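Local coordinates for protein similarities with probable monooxygenase (Photorhabdus luminescens, PDB 4HB9) that binds flavin-adenine dinucleotide and is probably an FAD-dependent monooxygenase of the aromatic-ring hydroxylase type, at residues I7-I11 and G12-L16; L107-R111 and T112-E116; V313-G317 and D318-N322. All blocks are in the same frame, centred on the assembly; numbering follows the deposited sequence.

Interaction 1: I7-I11 and G12-L16; sequences IGAGI and GGTCL. With FAD (flavin-adenine dinucleotide), chain B; EDO (1,2-ethanediol), chain L.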
loop_
_atom_site.group_PDB
_atom_site.type_symbol
_atom_site.label_atom_id
_atom_site.label_comp_id
_atom_site.label_asym_id
_atom_site.label_seq_id
_atom_site.Cartn_x
_atom_site.Cartn_y
_atom_site.Cartn_z
ATOM N N ILE A 7 -9.146 -4.874 -13.185
ATOM C CA ILE A 7 -9.817 -3.720 -12.582
ATOM C C ILE A 7 -8.825 -3.055 -11.630
ATOM O O ILE A 7 -8.389 -3.684 -10.647
ATOM C CB ILE A 7 -11.092 -4.081 -11.805
ATOM C CG1 ILE A 7 -12.035 -4.979 -12.642
ATOM C CG2 ILE A 7 -11.817 -2.814 -11.408
ATOM C CD1 ILE A 7 -12.388 -4.475 -14.022
ATOM N N GLY A 8 -8.458 -1.808 -11.951
ATOM C CA GLY A 8 -7.546 -1.023 -11.121
ATOM C C GLY A 8 -6.147 -0.843 -11.679
ATOM O O GLY A 8 -5.394 -1.809 -11.830
ATOM N N ALA A 9 -5.808 0.408 -11.983
ATOM C CA ALA A 9 -4.450 0.794 -12.341
ATOM C C ALA A 9 -3.728 1.332 -11.107
ATOM O O ALA A 9 -3.240 2.477 -11.088
ATOM C CB ALA A 9 -4.451 1.832 -13.422
ATOM N N GLY A 10 -3.686 0.502 -10.072
ATOM C CA GLY A 10 -2.902 0.784 -8.869
ATOM C C GLY A 10 -1.548 0.119 -8.948
ATOM O O GLY A 10 -1.070 -0.248 -10.018
ATOM N N ILE A 11 -0.919 -0.059 -7.800
ATOM C CA ILE A 11 0.405 -0.643 -7.764
ATOM C C ILE A 11 0.420 -2.034 -8.388
ATOM O O ILE A 11 1.245 -2.327 -9.263
ATOM C CB ILE A 11 0.921 -0.762 -6.313
ATOM C CG1 ILE A 11 1.020 0.613 -5.635
ATOM C CG2 ILE A 11 2.265 -1.455 -6.272
ATOM C CD1 ILE A 11 1.890 1.628 -6.324
ATOM N N GLY A 12 -0.473 -2.898 -7.910
ATOM C CA GLY A 12 -0.542 -4.274 -8.378
ATOM C C GLY A 12 -0.956 -4.431 -9.827
ATOM O O GLY A 12 -0.324 -5.170 -10.575
ATOM N N GLY A 13 -2.003 -3.718 -10.222
ATOM C CA GLY A 13 -2.586 -3.869 -11.558
ATOM C C GLY A 13 -1.654 -3.431 -12.667
ATOM O O GLY A 13 -1.545 -4.086 -13.703
ATOM N N THR A 14 -0.959 -2.324 -12.450
ATOM C CA THR A 14 0.009 -1.852 -13.426
ATOM C C THR A 14 1.196 -2.789 -13.516
ATOM O O THR A 14 1.632 -3.130 -14.624
ATOM C CB THR A 14 0.463 -0.402 -13.132
ATOM O OG1 THR A 14 1.008 -0.306 -11.821
ATOM C CG2 THR A 14 -0.674 0.569 -13.265
ATOM N N CYS A 15 1.714 -3.243 -12.374
ATOM C CA CYS A 15 2.826 -4.178 -12.398
ATOM C C CYS A 15 2.414 -5.429 -13.162
ATOM O O CYS A 15 3.164 -5.912 -14.011
ATOM C CB CYS A 15 3.321 -4.556 -11.001
ATOM S SG CYS A 15 4.897 -5.438 -10.989
ATOM N N LEU A 16 1.222 -5.948 -12.859
ATOM C CA LEU A 16 0.703 -7.122 -13.557
ATOM C C LEU A 16 0.636 -6.906 -15.065
ATOM O O LEU A 16 1.028 -7.774 -15.820
ATOM C CB LEU A 16 -0.692 -7.510 -13.036
ATOM C CG LEU A 16 -1.348 -8.734 -13.691
ATOM C CD1 LEU A 16 -0.521 -9.998 -13.521
ATOM C CD2 LEU A 16 -2.757 -8.945 -13.131
HETATM P PA FAD B . -4.191 0.415 -5.013
HETATM O O1A FAD B . -2.747 0.746 -5.288
HETATM O O2A FAD B . -5.048 1.085 -3.994
HETATM O O5B FAD B . -4.970 0.434 -6.411
HETATM C C5B FAD B . -6.360 0.183 -6.507
HETATM C C4B FAD B . -6.789 0.832 -7.808
HETATM O O4B FAD B . -8.114 0.377 -8.135
HETATM C C3B FAD B . -6.823 2.372 -7.745
HETATM O O3B FAD B . -6.211 2.959 -8.894
HETATM C C2B FAD B . -8.311 2.655 -7.684
HETATM O O2B FAD B . -8.713 3.906 -8.211
HETATM C C1B FAD B . -8.867 1.501 -8.531
HETATM N N9A FAD B . -10.275 1.163 -8.312
HETATM C C8A FAD B . -10.913 0.995 -7.124
HETATM N N7A FAD B . -12.208 0.610 -7.315
HETATM C C5A FAD B . -12.386 0.544 -8.652
HETATM C C6A FAD B . -13.533 0.212 -9.520
HETATM N N6A FAD B . -14.704 -0.089 -8.913
HETATM N N1A FAD B . -13.361 0.262 -10.857
HETATM C C2A FAD B . -12.160 0.560 -11.403
HETATM N N3A FAD B . -11.066 0.871 -10.681
HETATM C C4A FAD B . -11.126 0.877 -9.308
HETATM N N1 FAD B . 3.068 -0.387 1.253
HETATM C C2 FAD B . 4.343 -0.837 1.304
HETATM O O2 FAD B . 4.656 -1.996 0.859
HETATM N N3 FAD B . 5.313 -0.060 1.821
HETATM C C4 FAD B . 5.115 1.147 2.360
HETATM O O4 FAD B . 6.083 1.802 2.831
HETATM C C4X FAD B . 3.752 1.685 2.381
HETATM N N5 FAD B . 3.459 2.914 2.896
HETATM C C5X FAD B . 2.180 3.354 2.895
HETATM C C6 FAD B . 1.860 4.593 3.438
HETATM C C7 FAD B . 0.549 5.073 3.441
HETATM C C7M FAD B . 0.201 6.425 4.033
HETATM C C8 FAD B . -0.527 4.246 2.867
HETATM C C8M FAD B . -1.956 4.742 2.844
HETATM C C9 FAD B . -0.214 3.005 2.321
HETATM C C9A FAD B . 1.092 2.516 2.306
HETATM N N10 FAD B . 1.401 1.254 1.752
HETATM C C10 FAD B . 2.717 0.806 1.781
HETATM C "C1'" FAD B . 0.366 0.356 1.200
HETATM C "C2'" FAD B . 0.213 0.475 -0.315
HETATM O "O2'" FAD B . 0.076 1.830 -0.709
HETATM C "C3'" FAD B . -1.025 -0.306 -0.750
HETATM O "O3'" FAD B . -1.045 -1.553 -0.054
HETATM C "C4'" FAD B . -0.988 -0.576 -2.247
HETATM O "O4'" FAD B . -1.401 0.607 -2.907
HETATM C "C5'" FAD B . -1.907 -1.707 -2.655
HETATM O "O5'" FAD B . -1.786 -1.857 -4.054
HETATM P P FAD B . -3.110 -2.260 -4.877
HETATM O O1P FAD B . -2.668 -2.237 -6.321
HETATM O O2P FAD B . -3.697 -3.508 -4.272
HETATM O O3P FAD B . -4.229 -1.140 -4.619
HETATM C C1 EDO L . -4.525 6.709 -10.812
HETATM O O1 EDO L . -4.442 5.492 -11.558
HETATM C C2 EDO L . -5.763 6.628 -9.945
HETATM O O2 EDO L . -5.599 5.631 -8.927
HETATM O O HOH W 1 -3.918 -2.088 -8.770
#
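T14 grips the carbonyl of G10 with both its side chain and its backbone at the point where the first strand of a Rossmann-type dinucleotide fold turns into helix 11-22. The glycines G8, G10 and G13 fit the GxGxxG fingerprint of such folds.

Two hydrogen bonds converge on G10 O, the carbonyl of the N-cap residue. T14 OG1 donates to G10 O at 2.8 Å, the longer bond comes from T14 N, and the two arrive from opposite faces of the carbonyl plane. The hydroxyl gets there because OG1 sits between the backbone N and the carbonyl carbon (chi1 57°), which also lays T14 CG2 over A9, 4.0 Å from A9 CB. C15 N to I11 O carries the helical pattern on. E31 takes the N-H of A9, and K115 bonds the carbonyl of A9.

At the glycines the backbone runs very close to other groups. G13 CA directs a C-H at G8 O over 3.5 Å, almost straight at 173°. G8 CA comes within 3.3 Å of FAD O4B, and G10 CA is similarly near O5B; glycine leaves room for these approaches.

The pyrophosphate is held by backbone N-H groups of the first helical turn, where the helix dipole would favour an anion. I11 N bonds FAD O1A, while I11 CG1 touches FAD O4' at 3.6 Å. On the other phosphate, FAD O1P accepts from G12 N at 2.8 Å and probably also from a water that in turn accepts from G13 N at 2.9 Å.

Interaction 2: L107-R111 and T112-E116; sequences LSISR and TELKE. With FAD (flavin-adenine dinucleotide), chain B; EDO (1,2-ethanediol), chain L.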
loop_
_atom_site.group_PDB
_atom_site.type_symbol
_atom_site.label_atom_id
_atom_site.label_comp_id
_atom_site.label_asym_id
_atom_site.label_seq_id
_atom_site.Cartn_x
_atom_site.Cartn_y
_atom_site.Cartn_z
ATOM N N LEU A 107 14.301 0.304 -0.395
ATOM C CA LEU A 107 14.274 1.401 -1.336
ATOM C C LEU A 107 13.084 2.300 -1.045
ATOM O O LEU A 107 11.954 1.832 -0.929
ATOM C CB LEU A 107 14.209 0.859 -2.755
ATOM C CG LEU A 107 15.485 0.109 -3.143
ATOM C CD1 LEU A 107 15.261 -0.743 -4.382
ATOM C CD2 LEU A 107 16.601 1.102 -3.375
ATOM N N SER A 108 13.343 3.586 -0.963
ATOM C CA SER A 108 12.347 4.556 -0.584
ATOM C C SER A 108 12.012 5.409 -1.797
ATOM O O SER A 108 12.897 5.888 -2.480
ATOM C CB SER A 108 12.873 5.397 0.590
ATOM O OG SER A 108 11.973 6.436 0.909
ATOM N N ILE A 109 10.725 5.531 -2.103
ATOM C CA ILE A 109 10.266 6.329 -3.237
ATOM C C ILE A 109 8.920 6.971 -2.883
ATOM O O ILE A 109 8.213 6.487 -1.999
ATOM C CB ILE A 109 10.186 5.452 -4.510
ATOM C CG1 ILE A 109 9.945 6.309 -5.768
ATOM C CG2 ILE A 109 9.187 4.323 -4.289
ATOM C CD1 ILE A 109 10.117 5.573 -7.093
ATOM N N SER A 110 8.562 8.081 -3.532
ATOM C CA SER A 110 7.249 8.647 -3.291
ATOM C C SER A 110 6.231 7.779 -4.012
ATOM O O SER A 110 6.542 7.171 -5.036
ATOM C CB SER A 110 7.136 10.098 -3.779
ATOM O OG SER A 110 7.285 10.169 -5.183
ATOM N N ARG A 111 5.024 7.714 -3.469
ATOM C CA ARG A 111 3.932 7.056 -4.195
ATOM C C ARG A 111 3.704 7.700 -5.551
ATOM O O ARG A 111 3.519 6.991 -6.556
ATOM C CB ARG A 111 2.638 7.026 -3.401
ATOM C CG ARG A 111 1.552 6.322 -4.208
ATOM C CD ARG A 111 0.290 6.011 -3.445
ATOM N NE ARG A 111 -0.647 5.290 -4.313
ATOM C CZ ARG A 111 -0.980 3.998 -4.195
ATOM N NH1 ARG A 111 -0.480 3.253 -3.230
ATOM N NH2 ARG A 111 -1.813 3.452 -5.075
ATOM N N THR A 112 3.756 9.027 -5.619
ATOM C CA THR A 112 3.513 9.709 -6.905
ATOM C C THR A 112 4.551 9.311 -7.975
ATOM O O THR A 112 4.180 8.970 -9.088
ATOM C CB THR A 112 3.372 11.240 -6.792
ATOM O OG1 THR A 112 3.141 11.791 -8.100
ATOM C CG2 THR A 112 4.622 11.885 -6.216
ATOM N N GLU A 113 5.837 9.281 -7.634
ATOM C CA GLU A 113 6.841 8.849 -8.605
ATOM C C GLU A 113 6.684 7.397 -9.016
ATOM O O GLU A 113 6.865 7.073 -10.172
ATOM C CB GLU A 113 8.269 9.050 -8.079
ATOM C CG GLU A 113 8.734 10.508 -7.972
ATOM C CD GLU A 113 9.960 10.609 -7.056
ATOM O OE1 GLU A 113 9.838 10.262 -5.851
ATOM O OE2 GLU A 113 11.069 10.890 -7.570
ATOM N N LEU A 114 6.424 6.526 -8.049
ATOM C CA LEU A 114 6.262 5.125 -8.324
ATOM C C LEU A 114 5.109 4.924 -9.299
ATOM O O LEU A 114 5.258 4.167 -10.289
ATOM C CB LEU A 114 6.053 4.326 -7.049
ATOM C CG LEU A 114 5.884 2.821 -7.202
ATOM C CD1 LEU A 114 7.077 2.189 -7.885
ATOM C CD2 LEU A 114 5.650 2.199 -5.846
ATOM N N LYS A 115 3.996 5.621 -9.074
ATOM C CA LYS A 115 2.838 5.502 -10.004
ATOM C C LYS A 115 3.151 6.008 -11.418
ATOM O O LYS A 115 2.763 5.390 -12.408
ATOM C CB LYS A 115 1.595 6.204 -9.470
ATOM C CG LYS A 115 0.887 5.463 -8.337
ATOM C CD LYS A 115 0.467 4.025 -8.663
ATOM C CE LYS A 115 -0.420 3.878 -9.912
ATOM N NZ LYS A 115 -1.590 4.796 -9.866
ATOM N N GLU A 116 3.842 7.135 -11.521
ATOM C CA GLU A 116 4.241 7.658 -12.833
ATOM C C GLU A 116 5.125 6.666 -13.582
ATOM O O GLU A 116 4.952 6.471 -14.793
ATOM C CB GLU A 116 4.949 9.023 -12.709
ATOM C CG GLU A 116 4.031 10.134 -12.216
ATOM C CD GLU A 116 2.765 10.287 -13.052
ATOM O OE1 GLU A 116 2.856 10.778 -14.183
ATOM O OE2 GLU A 116 1.674 9.931 -12.563
HETATM P PA FAD B . -4.191 0.415 -5.013
HETATM O O1A FAD B . -2.747 0.746 -5.288
HETATM O O2A FAD B . -5.048 1.085 -3.994
HETATM O O5B FAD B . -4.970 0.434 -6.411
HETATM C C5B FAD B . -6.360 0.183 -6.507
HETATM C C4B FAD B . -6.789 0.832 -7.808
HETATM O O4B FAD B . -8.114 0.377 -8.135
HETATM C C3B FAD B . -6.823 2.372 -7.745
HETATM O O3B FAD B . -6.211 2.959 -8.894
HETATM C C2B FAD B . -8.311 2.655 -7.684
HETATM O O2B FAD B . -8.713 3.906 -8.211
HETATM C C1B FAD B . -8.867 1.501 -8.531
HETATM N N9A FAD B . -10.275 1.163 -8.312
HETATM C C8A FAD B . -10.913 0.995 -7.124
HETATM N N7A FAD B . -12.208 0.610 -7.315
HETATM C C5A FAD B . -12.386 0.544 -8.652
HETATM C C6A FAD B . -13.533 0.212 -9.520
HETATM N N6A FAD B . -14.704 -0.089 -8.913
HETATM N N1A FAD B . -13.361 0.262 -10.857
HETATM C C2A FAD B . -12.160 0.560 -11.403
HETATM N N3A FAD B . -11.066 0.871 -10.681
HETATM C C4A FAD B . -11.126 0.877 -9.308
HETATM N N1 FAD B . 3.068 -0.387 1.253
HETATM C C2 FAD B . 4.343 -0.837 1.304
HETATM O O2 FAD B . 4.656 -1.996 0.859
HETATM N N3 FAD B . 5.313 -0.060 1.821
HETATM C C4 FAD B . 5.115 1.147 2.360
HETATM O O4 FAD B . 6.083 1.802 2.831
HETATM C C4X FAD B . 3.752 1.685 2.381
HETATM N N5 FAD B . 3.459 2.914 2.896
HETATM C C5X FAD B . 2.180 3.354 2.895
HETATM C C6 FAD B . 1.860 4.593 3.438
HETATM C C7 FAD B . 0.549 5.073 3.441
HETATM C C7M FAD B . 0.201 6.425 4.033
HETATM C C8 FAD B . -0.527 4.246 2.867
HETATM C C8M FAD B . -1.956 4.742 2.844
HETATM C C9 FAD B . -0.214 3.005 2.321
HETATM C C9A FAD B . 1.092 2.516 2.306
HETATM N N10 FAD B . 1.401 1.254 1.752
HETATM C C10 FAD B . 2.717 0.806 1.781
HETATM C "C1'" FAD B . 0.366 0.356 1.200
HETATM C "C2'" FAD B . 0.213 0.475 -0.315
HETATM O "O2'" FAD B . 0.076 1.830 -0.709
HETATM C "C3'" FAD B . -1.025 -0.306 -0.750
HETATM O "O3'" FAD B . -1.045 -1.553 -0.054
HETATM C "C4'" FAD B . -0.988 -0.576 -2.247
HETATM O "O4'" FAD B . -1.401 0.607 -2.907
HETATM C "C5'" FAD B . -1.907 -1.707 -2.655
HETATM O "O5'" FAD B . -1.786 -1.857 -4.054
HETATM P P FAD B . -3.110 -2.260 -4.877
HETATM O O1P FAD B . -2.668 -2.237 -6.321
HETATM O O2P FAD B . -3.697 -3.508 -4.272
HETATM O O3P FAD B . -4.229 -1.140 -4.619
HETATM C C1 EDO L . -4.525 6.709 -10.812
HETATM O O1 EDO L . -4.442 5.492 -11.558
HETATM C C2 EDO L . -5.763 6.628 -9.945
HETATM O O2 EDO L . -5.599 5.631 -8.927
#
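S110 and E113 form a capping box where strand 106-110 gives way to helix 111-119. The S110 hydroxyl lies between its backbone N and carbonyl carbon (chi1 64°), a rotamer that brings S110 OG to the first turn of the helix to accept from E113 N at 3.0 Å. S110 OG also donates to E113 OE1 at 2.6 Å, using the anti lone pair of that oxygen. E113 holds CG beside its own backbone N and then runs extended, which carries the carboxylate back to the cap; there OE1 also takes a weak bond from S110 N. Beside it, T112 CG2 comes within 3.3 Å of S110 OG.

I109 packs against the same turn. Its CG1 and CD1 lie against E113 CB, and I109 CG2 meets L114 CB at 4.2 Å, with the I109 and L114 side chains crossing at about a right angle. The axes of strand 107-110 and helix 112-116 themselves stand at 86°. Backbone bonds L114 N to S110 O and K115 N to R111 O begin the helix.

R111 is stretched from CG to NE and leaves the helix for FAD. R111 NH1 donates to FAD O4' at 2.8 Å, and R111 NH2 to FAD O1A at 2.9 Å, with O1A in the guanidinium plane at its edge. K115, by contrast, is folded at chi2, chi3 and chi4; its ammonium bonds the carbonyl of A9 and makes a weak bond to an ethanediol, probably from the crystallisation liquor.

Two bonds from one guanidinium, to the ribityl chain and to a phosphate, hold the group in place and fix its turn about the CD-NE bond (chi4 109°), and its positive charge probably offsets part of the pyrophosphate's negative charge.

Interaction 3: V313-G317 and D318-N322; sequences VTLLG and DAIHN. With FAD (flavin-adenine dinucleotide), chain B.
The H321 imidazole lies beside the G317 carbonyl, though that oxygen is uncertainly placed and the detail of the approach is doubtful. I320 CG2 sits over one face of the H321 ring, 4.2 Å above the plane and displaced to the rim. The ring's NE2 bonds D337 of helix 330-349, which also accepts from G317 N, so one carboxylate holds both ends of this turn. The second flat group, the D318 carboxylate, offers D318 OD2 to FAD O3', which donates at 2.9 Å. D318 OD1 is met from above the plane, 41° out of it, by N322 ND2 at 3.2 Å, whereas OD1 lies nearly in the amide plane of N322. D318 keeps CG beside its backbone N (chi1 -75°), a setting that puts the carboxylate beside FAD C5' and O3'.

Apolar contacts join the strand to the short helix 318-321. L315 CB meets I320 CB at 4.0 Å, and the two side chains cross at about a right angle, with L315 CD1 also reaching I320 CD1. A looser contact runs from L315 CD2 to A319 CB. I320 CG2 leans against L316 CA.

G317, at the N-cap, turns the chain with a positive phi of 70°. G317 CA comes within 3.3 Å of FAD O2P, an approach that suits a residue without a side chain. D318 N donates to FAD O2P at 2.8 Å. A water bridges the same site: it donates to FAD O2P at 2.7 Å and to L316 O, and accepts from A319 N at 3.1 Å.

The glycine-aspartate turn between strand 313-315 and helix 318-321, with a backbone N-H on the pyrophosphate and the aspartate on a ribityl hydroxyl, is characteristic of the GD motif of aromatic-ring hydroxylase flavoproteins.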
loop_
_atom_site.group_PDB
_atom_site.type_symbol
_atom_site.label_atom_id
_atom_site.label_comp_id
_atom_site.label_asym_id
_atom_site.label_seq_id
_atom_site.Cartn_x
_atom_site.Cartn_y
_atom_site.Cartn_z
ATOM N N VAL A 313 -12.002 -15.785 -12.647
ATOM C CA VAL A 313 -11.961 -14.522 -11.877
ATOM C C VAL A 313 -10.990 -14.766 -10.736
ATOM O O VAL A 313 -11.068 -15.815 -10.023
ATOM C CB VAL A 313 -13.336 -14.161 -11.258
ATOM C CG1 VAL A 313 -13.253 -12.901 -10.412
ATOM C CG2 VAL A 313 -14.409 -13.997 -12.325
ATOM N N THR A 314 -10.067 -13.822 -10.537
ATOM C CA THR A 314 -9.193 -13.880 -9.382
ATOM C C THR A 314 -8.898 -12.465 -8.840
ATOM O O THR A 314 -9.449 -11.495 -9.314
ATOM C CB THR A 314 -7.918 -14.702 -9.665
ATOM O OG1 THR A 314 -7.257 -15.004 -8.446
ATOM C CG2 THR A 314 -6.954 -14.023 -10.571
ATOM N N LEU A 315 -8.075 -12.385 -7.805
ATOM C CA LEU A 315 -7.832 -11.110 -7.109
ATOM C C LEU A 315 -6.369 -10.923 -6.844
ATOM O O LEU A 315 -5.642 -11.921 -6.755
ATOM C CB LEU A 315 -8.560 -11.096 -5.761
ATOM C CG LEU A 315 -10.080 -11.242 -5.856
ATOM C CD1 LEU A 315 -10.659 -11.564 -4.488
ATOM C CD2 LEU A 315 -10.746 -10.032 -6.462
ATOM N N LEU A 316 -5.941 -9.660 -6.676
ATOM C CA LEU A 316 -4.599 -9.401 -6.171
ATOM C C LEU A 316 -4.513 -8.123 -5.356
ATOM O O LEU A 316 -5.430 -7.340 -5.339
ATOM C CB LEU A 316 -3.520 -9.441 -7.262
ATOM C CG LEU A 316 -3.310 -8.390 -8.323
ATOM C CD1 LEU A 316 -2.741 -7.069 -7.795
ATOM C CD2 LEU A 316 -2.336 -8.976 -9.335
ATOM N N GLY A 317 -3.420 -7.978 -4.629
ATOM C CA GLY A 317 -3.184 -6.782 -3.838
ATOM C C GLY A 317 -4.103 -6.661 -2.644
ATOM O O GLY A 317 -4.511 -7.673 -2.058
ATOM N N ASP A 318 -4.410 -5.409 -2.283
ATOM C CA ASP A 318 -5.286 -5.081 -1.151
ATOM C C ASP A 318 -6.694 -5.668 -1.274
ATOM O O ASP A 318 -7.316 -5.971 -0.250
ATOM C CB ASP A 318 -5.361 -3.570 -0.926
ATOM C CG ASP A 318 -4.078 -2.992 -0.275
ATOM O OD1 ASP A 318 -3.174 -3.767 0.093
ATOM O OD2 ASP A 318 -3.982 -1.750 -0.132
ATOM N N ALA A 319 -7.173 -5.864 -2.500
ATOM C CA ALA A 319 -8.440 -6.554 -2.749
ATOM C C ALA A 319 -8.579 -7.847 -1.961
ATOM O O ALA A 319 -9.690 -8.217 -1.566
ATOM C CB ALA A 319 -8.635 -6.822 -4.238
ATOM N N ILE A 320 -7.464 -8.528 -1.730
ATOM C CA ILE A 320 -7.476 -9.794 -1.025
ATOM C C ILE A 320 -6.533 -9.841 0.197
ATOM O O ILE A 320 -6.666 -10.748 1.018
ATOM C CB ILE A 320 -7.222 -10.949 -2.042
ATOM C CG1 ILE A 320 -7.486 -12.318 -1.416
ATOM C CG2 ILE A 320 -5.823 -10.886 -2.612
ATOM C CD1 ILE A 320 -8.916 -12.540 -0.977
ATOM N N HIS A 321 -5.643 -8.848 0.345
ATOM C CA HIS A 321 -4.609 -8.796 1.404
ATOM C C HIS A 321 -4.812 -7.846 2.560
ATOM O O HIS A 321 -4.280 -8.087 3.645
ATOM C CB HIS A 321 -3.286 -8.272 0.823
ATOM C CG HIS A 321 -2.591 -9.251 -0.021
ATOM N ND1 HIS A 321 -2.290 -10.510 0.430
ATOM C CD2 HIS A 321 -2.168 -9.188 -1.299
ATOM C CE1 HIS A 321 -1.687 -11.178 -0.536
ATOM N NE2 HIS A 321 -1.624 -10.403 -1.597
ATOM N N ASN A 322 -5.449 -6.712 2.312
ATOM C CA ASN A 322 -5.432 -5.618 3.295
ATOM C C ASN A 322 -6.741 -4.917 3.322
ATOM O O ASN A 322 -7.076 -4.220 2.375
ATOM C CB ASN A 322 -4.360 -4.572 2.955
ATOM C CG ASN A 322 -3.052 -4.807 3.671
ATOM O OD1 ASN A 322 -3.033 -5.092 4.862
ATOM N ND2 ASN A 322 -1.941 -4.681 2.944
HETATM P PA FAD B . -4.191 0.415 -5.013
HETATM O O1A FAD B . -2.747 0.746 -5.288
HETATM O O2A FAD B . -5.048 1.085 -3.994
HETATM O O5B FAD B . -4.970 0.434 -6.411
HETATM C C5B FAD B . -6.360 0.183 -6.507
HETATM C C4B FAD B . -6.789 0.832 -7.808
HETATM O O4B FAD B . -8.114 0.377 -8.135
HETATM C C3B FAD B . -6.823 2.372 -7.745
HETATM O O3B FAD B . -6.211 2.959 -8.894
HETATM C C2B FAD B . -8.311 2.655 -7.684
HETATM O O2B FAD B . -8.713 3.906 -8.211
HETATM C C1B FAD B . -8.867 1.501 -8.531
HETATM N N9A FAD B . -10.275 1.163 -8.312
HETATM C C8A FAD B . -10.913 0.995 -7.124
HETATM N N7A FAD B . -12.208 0.610 -7.315
HETATM C C5A FAD B . -12.386 0.544 -8.652
HETATM C C6A FAD B . -13.533 0.212 -9.520
HETATM N N6A FAD B . -14.704 -0.089 -8.913
HETATM N N1A FAD B . -13.361 0.262 -10.857
HETATM C C2A FAD B . -12.160 0.560 -11.403
HETATM N N3A FAD B . -11.066 0.871 -10.681
HETATM C C4A FAD B . -11.126 0.877 -9.308
HETATM N N1 FAD B . 3.068 -0.387 1.253
HETATM C C2 FAD B . 4.343 -0.837 1.304
HETATM O O2 FAD B . 4.656 -1.996 0.859
HETATM N N3 FAD B . 5.313 -0.060 1.821
HETATM C C4 FAD B . 5.115 1.147 2.360
HETATM O O4 FAD B . 6.083 1.802 2.831
HETATM C C4X FAD B . 3.752 1.685 2.381
HETATM N N5 FAD B . 3.459 2.914 2.896
HETATM C C5X FAD B . 2.180 3.354 2.895
HETATM C C6 FAD B . 1.860 4.593 3.438
HETATM C C7 FAD B . 0.549 5.073 3.441
HETATM C C7M FAD B . 0.201 6.425 4.033
HETATM C C8 FAD B . -0.527 4.246 2.867
HETATM C C8M FAD B . -1.956 4.742 2.844
HETATM C C9 FAD B . -0.214 3.005 2.321
HETATM C C9A FAD B . 1.092 2.516 2.306
HETATM N N10 FAD B . 1.401 1.254 1.752
HETATM C C10 FAD B . 2.717 0.806 1.781
HETATM C "C1'" FAD B . 0.366 0.356 1.200
HETATM C "C2'" FAD B . 0.213 0.475 -0.315
HETATM O "O2'" FAD B . 0.076 1.830 -0.709
HETATM C "C3'" FAD B . -1.025 -0.306 -0.750
HETATM O "O3'" FAD B . -1.045 -1.553 -0.054
HETATM C "C4'" FAD B . -0.988 -0.576 -2.247
HETATM O "O4'" FAD B . -1.401 0.607 -2.907
HETATM C "C5'" FAD B . -1.907 -1.707 -2.655
HETATM O "O5'" FAD B . -1.786 -1.857 -4.054
HETATM P P FAD B . -3.110 -2.260 -4.877
HETATM O O1P FAD B . -2.668 -2.237 -6.321
HETATM O O2P FAD B . -3.697 -3.508 -4.272
HETATM O O3P FAD B . -4.229 -1.140 -4.619
HETATM O O HOH W 2 -6.009 -4.652 -5.063
#

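Overall arrangement
From the N terminus, interaction 1 forms the turn between strand 3-7 and helix 11-22, interaction 2 the junction of strand 106-110 with helix 111-119, and interaction 3 the turn after strand 313-315. Each is a local strand-to-helix junction, and the three follow in series without nesting or crossing. Strands 3-7 and 313-315 belong to the same parallel sheet, while 106-110 lies in a separate antiparallel one. Side chains of interaction 2 pack on I11 of interaction 1, and L316 of interaction 3 packs on G12 and L16. Interactions 2 and 3, about 21 Å apart between centres, do not touch directly, but each touches interaction 1 and FAD.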